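Local coordinates for protein muramoyltetrapeptide carboxypeptidase (Oxalobacter formigenes OXCC13, PDB 6UUK) that probably acts as a serine-type LD-carboxypeptidase of the S66 family, trimming tetrapeptide stems of the cell-wall peptidoglycan, at residues 221-226 against 245-250. Residues are numbered along the deposited sequence; the frame is centred on the assembly and turned at random.
Sequences GNLTML and VEDIHE
Glu246 folds back over Asn222 because its CG sits between its own backbone N and carbonyl carbon (chi1 54°) and a second bend about CB-CG (chi2 80°) turns the carboxylate toward Asn222; Asn222 answers with CG anti to its N (chi1 -176°). The two side chains cross at about a right angle, and Asn222 ND2 gives OE1 of Glu246 a weak hydrogen bond of 3.5 Å, while the same OE1 lies 3.3 Å from Asn222 CA. The amide's other end caps the helix that starts here: Asn222 OD1 accepts from Met225 N at 3.1 Å, on a lone pair in the carbonyl plane. The amide is thus held firmly at its oxygen and only loosely at its nitrogen. A step along, Thr224 OG1 donates to Asp247 OD2 at 2.5 Å, on the carboxylate's syn side, and Ile248 N bonds to Asp247 OD1 from the anti side, somewhat out of the carboxylate plane.

Between the backbones, two parallel bridges end in a firm bond from Leu223 N to Glu246 O (2.7 Å), whereas Glu246 N reaches Gly221 O only weakly. At the backbone angles of Gly221 a CB would jam against the preceding carbonyl oxygen, which calls for glycine. On the apolar side, Val245 CG1 packs on Leu226 CD1 at 3.7 Å and less closely on Leu223 CD1.

Glu246, a predicted charge-relay residue, bonds weakly through OE2 to His316, its predicted partner; Asn222 lies near the predicted nucleophile Ser152. The contact joins the ends of strands 213-222 and 242-248 and the start of helix 223-228, elements of one beta-alpha-beta unit, with strand 273-280 beyond Val245, helix 252-264 against Leu223 and helix 155-163 against Leu226.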
ATOM      1  N   GLY B 221       8.070   1.962  11.552  1.00 15.08           N
ATOM      2  CA  GLY B 221       9.091   1.392  10.695  1.00 12.15           C
ATOM      3  C   GLY B 221       8.947   1.801   9.244  1.00 15.68           C
ATOM      4  O   GLY B 221       9.001   2.990   8.917  1.00 18.53           O
ATOM      5  N   ASN B 222       8.764   0.822   8.362  1.00 17.27           N
ATOM      6  CA  ASN B 222       8.609   1.100   6.941  1.00 15.82           C
ATOM      7  C   ASN B 222       7.179   1.538   6.650  1.00 20.38           C
ATOM      8  O   ASN B 222       6.222   0.909   7.111  1.00 21.95           O
ATOM      9  CB  ASN B 222       8.970  -0.135   6.117  1.00 16.48           C
ATOM     10  CG  ASN B 222       8.916   0.124   4.625  1.00 18.68           C
ATOM     11  OD1 ASN B 222       7.902  -0.129   3.979  1.00 17.03           O
ATOM     12  ND2 ASN B 222      10.012   0.630   4.072  1.00 21.03           N
ATOM     13  N   LEU B 223       7.038   2.621   5.880  1.00 13.14           N
ATOM     14  CA  LEU B 223       5.712   3.174   5.618  1.00 14.99           C
ATOM     15  C   LEU B 223       4.865   2.225   4.778  1.00 18.20           C
ATOM     16  O   LEU B 223       3.653   2.110   4.996  1.00 24.62           O
ATOM     17  CB  LEU B 223       5.838   4.532   4.929  1.00 15.26           C
ATOM     18  CG  LEU B 223       4.523   5.224   4.562  1.00 21.83           C
ATOM     19  CD1 LEU B 223       3.671   5.456   5.801  1.00 12.83           C
ATOM     20  CD2 LEU B 223       4.786   6.531   3.835  1.00 11.38           C
ATOM     21  N   THR B 224       5.481   1.538   3.813  1.00 20.58           N
ATOM     22  CA  THR B 224       4.726   0.617   2.970  1.00 19.27           C
ATOM     23  C   THR B 224       4.225  -0.579   3.771  1.00 18.87           C
ATOM     24  O   THR B 224       3.110  -1.064   3.542  1.00 18.16           O
ATOM     25  CB  THR B 224       5.586   0.155   1.792  1.00 17.36           C
ATOM     26  OG1 THR B 224       6.053   1.298   1.063  1.00 22.63           O
ATOM     27  CG2 THR B 224       4.785  -0.738   0.857  1.00 25.28           C
HETATM   28  N   MSE B 225       5.024  -1.057   4.718  1.00 14.54           N
HETATM   29  CA  MSE B 225       4.646  -2.212   5.523  1.00 17.04           C
HETATM   30  C   MSE B 225       3.627  -1.835   6.593  1.00 18.31           C
HETATM   31  O   MSE B 225       2.820  -2.664   7.011  1.00 14.58           O
HETATM   32  CB  MSE B 225       5.883  -2.841   6.166  1.00 19.15           C
HETATM   33  CG  MSE B 225       7.018  -3.079   5.188  1.00 14.52           C
HETATM   34 SE   MSE B 225       6.457  -4.093   3.619  1.00 28.04          SE
HETATM   35  CE  MSE B 225       7.988  -3.733   2.465  1.00 22.93           C
ATOM     36  N   LEU B 226       3.666  -0.576   7.036  1.00 20.28           N
ATOM     37  CA  LEU B 226       2.693  -0.108   8.017  1.00 17.57           C
ATOM     38  C   LEU B 226       1.329   0.123   7.378  1.00 15.11           C
ATOM     39  O   LEU B 226       0.299  -0.270   7.937  1.00 22.44           O
ATOM     40  CB  LEU B 226       3.196   1.168   8.693  1.00 20.82           C
ATOM     41  CG  LEU B 226       4.316   0.980   9.718  1.00 20.74           C
ATOM     42  CD1 LEU B 226       4.753   2.317  10.292  1.00 25.59           C
ATOM     43  CD2 LEU B 226       3.871   0.037  10.826  1.00 17.77           C
ATOM     44  N   VAL B 245       8.138   6.687  10.669  1.00 21.69           N
ATOM     45  CA  VAL B 245       7.999   6.028   9.377  1.00 15.51           C
ATOM     46  C   VAL B 245       9.178   6.397   8.486  1.00 14.63           C
ATOM     47  O   VAL B 245       9.861   7.401   8.698  1.00 16.17           O
ATOM     48  CB  VAL B 245       6.673   6.393   8.670  1.00 20.18           C
ATOM     49  CG1 VAL B 245       5.484   5.828   9.430  1.00 12.85           C
ATOM     50  CG2 VAL B 245       6.549   7.901   8.521  1.00 15.30           C
ATOM     51  N   GLU B 246       9.407   5.560   7.475  1.00 16.91           N
ATOM     52  CA  GLU B 246      10.432   5.797   6.469  1.00 17.21           C
ATOM     53  C   GLU B 246      10.120   4.935   5.254  1.00 16.53           C
ATOM     54  O   GLU B 246       9.354   3.971   5.340  1.00 19.97           O
ATOM     55  CB  GLU B 246      11.838   5.502   7.008  1.00 17.37           C
ATOM     56  CG  GLU B 246      12.023   4.113   7.612  1.00 14.03           C
ATOM     57  CD  GLU B 246      12.235   3.033   6.566  1.00 16.62           C
ATOM     58  OE1 GLU B 246      11.778   1.891   6.789  1.00 26.18           O
ATOM     59  OE2 GLU B 246      12.852   3.326   5.522  1.00 17.52           O
ATOM     60  N   ASP B 247      10.726   5.289   4.123  1.00 19.85           N
ATOM     61  CA  ASP B 247      10.494   4.567   2.877  1.00 22.71           C
ATOM     62  C   ASP B 247      11.532   5.006   1.852  1.00 18.60           C
ATOM     63  O   ASP B 247      12.270   5.971   2.060  1.00 18.08           O
ATOM     64  CB  ASP B 247       9.076   4.804   2.349  1.00 19.72           C
ATOM     65  CG  ASP B 247       8.447   3.548   1.783  1.00 17.63           C
ATOM     66  OD1 ASP B 247       9.195   2.659   1.328  1.00 24.29           O
ATOM     67  OD2 ASP B 247       7.202   3.450   1.795  1.00 18.22           O
ATOM     68  N   ILE B 248      11.575   4.273   0.735  1.00 22.80           N
ATOM     69  CA  ILE B 248      12.432   4.596  -0.399  1.00 26.87           C
ATOM     70  C   ILE B 248      11.680   4.287  -1.686  1.00 27.57           C
ATOM     71  O   ILE B 248      10.688   3.556  -1.694  1.00 27.87           O
ATOM     72  CB  ILE B 248      13.772   3.828  -0.381  1.00 31.48           C
ATOM     73  CG1 ILE B 248      13.532   2.341  -0.101  1.00 23.84           C
ATOM     74  CG2 ILE B 248      14.733   4.447   0.622  1.00 35.84           C
ATOM     75  CD1 ILE B 248      14.744   1.471  -0.344  1.00 29.51           C
ATOM     76  N   HIS B 249      12.179   4.855  -2.786  1.00 22.22           N
ATOM     77  CA  HIS B 249      11.594   4.712  -4.120  1.00 24.62           C
ATOM     78  C   HIS B 249      10.159   5.221  -4.187  1.00 23.74           C
ATOM     79  O   HIS B 249       9.388   4.793  -5.053  1.00 18.02           O
ATOM     80  CB  HIS B 249      11.641   3.258  -4.609  1.00 24.41           C
ATOM     81  CG  HIS B 249      12.915   2.544  -4.286  1.00 33.29           C
ATOM     82  ND1 HIS B 249      14.150   2.998  -4.693  1.00 31.39           N
ATOM     83  CD2 HIS B 249      13.142   1.394  -3.607  1.00 32.43           C
ATOM     84  CE1 HIS B 249      15.085   2.165  -4.271  1.00 30.70           C
ATOM     85  NE2 HIS B 249      14.499   1.182  -3.610  1.00 34.90           N
ATOM     86  N   GLU B 250       9.774   6.132  -3.294  1.00 23.51           N
ATOM     87  CA  GLU B 250       8.396   6.595  -3.196  1.00 23.36           C
ATOM     88  C   GLU B 250       8.325   8.076  -3.533  1.00 16.21           C
ATOM     89  O   GLU B 250       8.991   8.895  -2.891  1.00 21.90           O
ATOM     90  CB  GLU B 250       7.827   6.344  -1.798  1.00 18.73           C
ATOM     91  CG  GLU B 250       7.873   4.894  -1.359  1.00 21.82           C
ATOM     92  CD  GLU B 250       7.156   3.965  -2.319  1.00 18.86           C
ATOM     93  OE1 GLU B 250       6.084   4.346  -2.833  1.00 17.47           O
ATOM     94  OE2 GLU B 250       7.671   2.854  -2.563  1.00 21.92           O
TER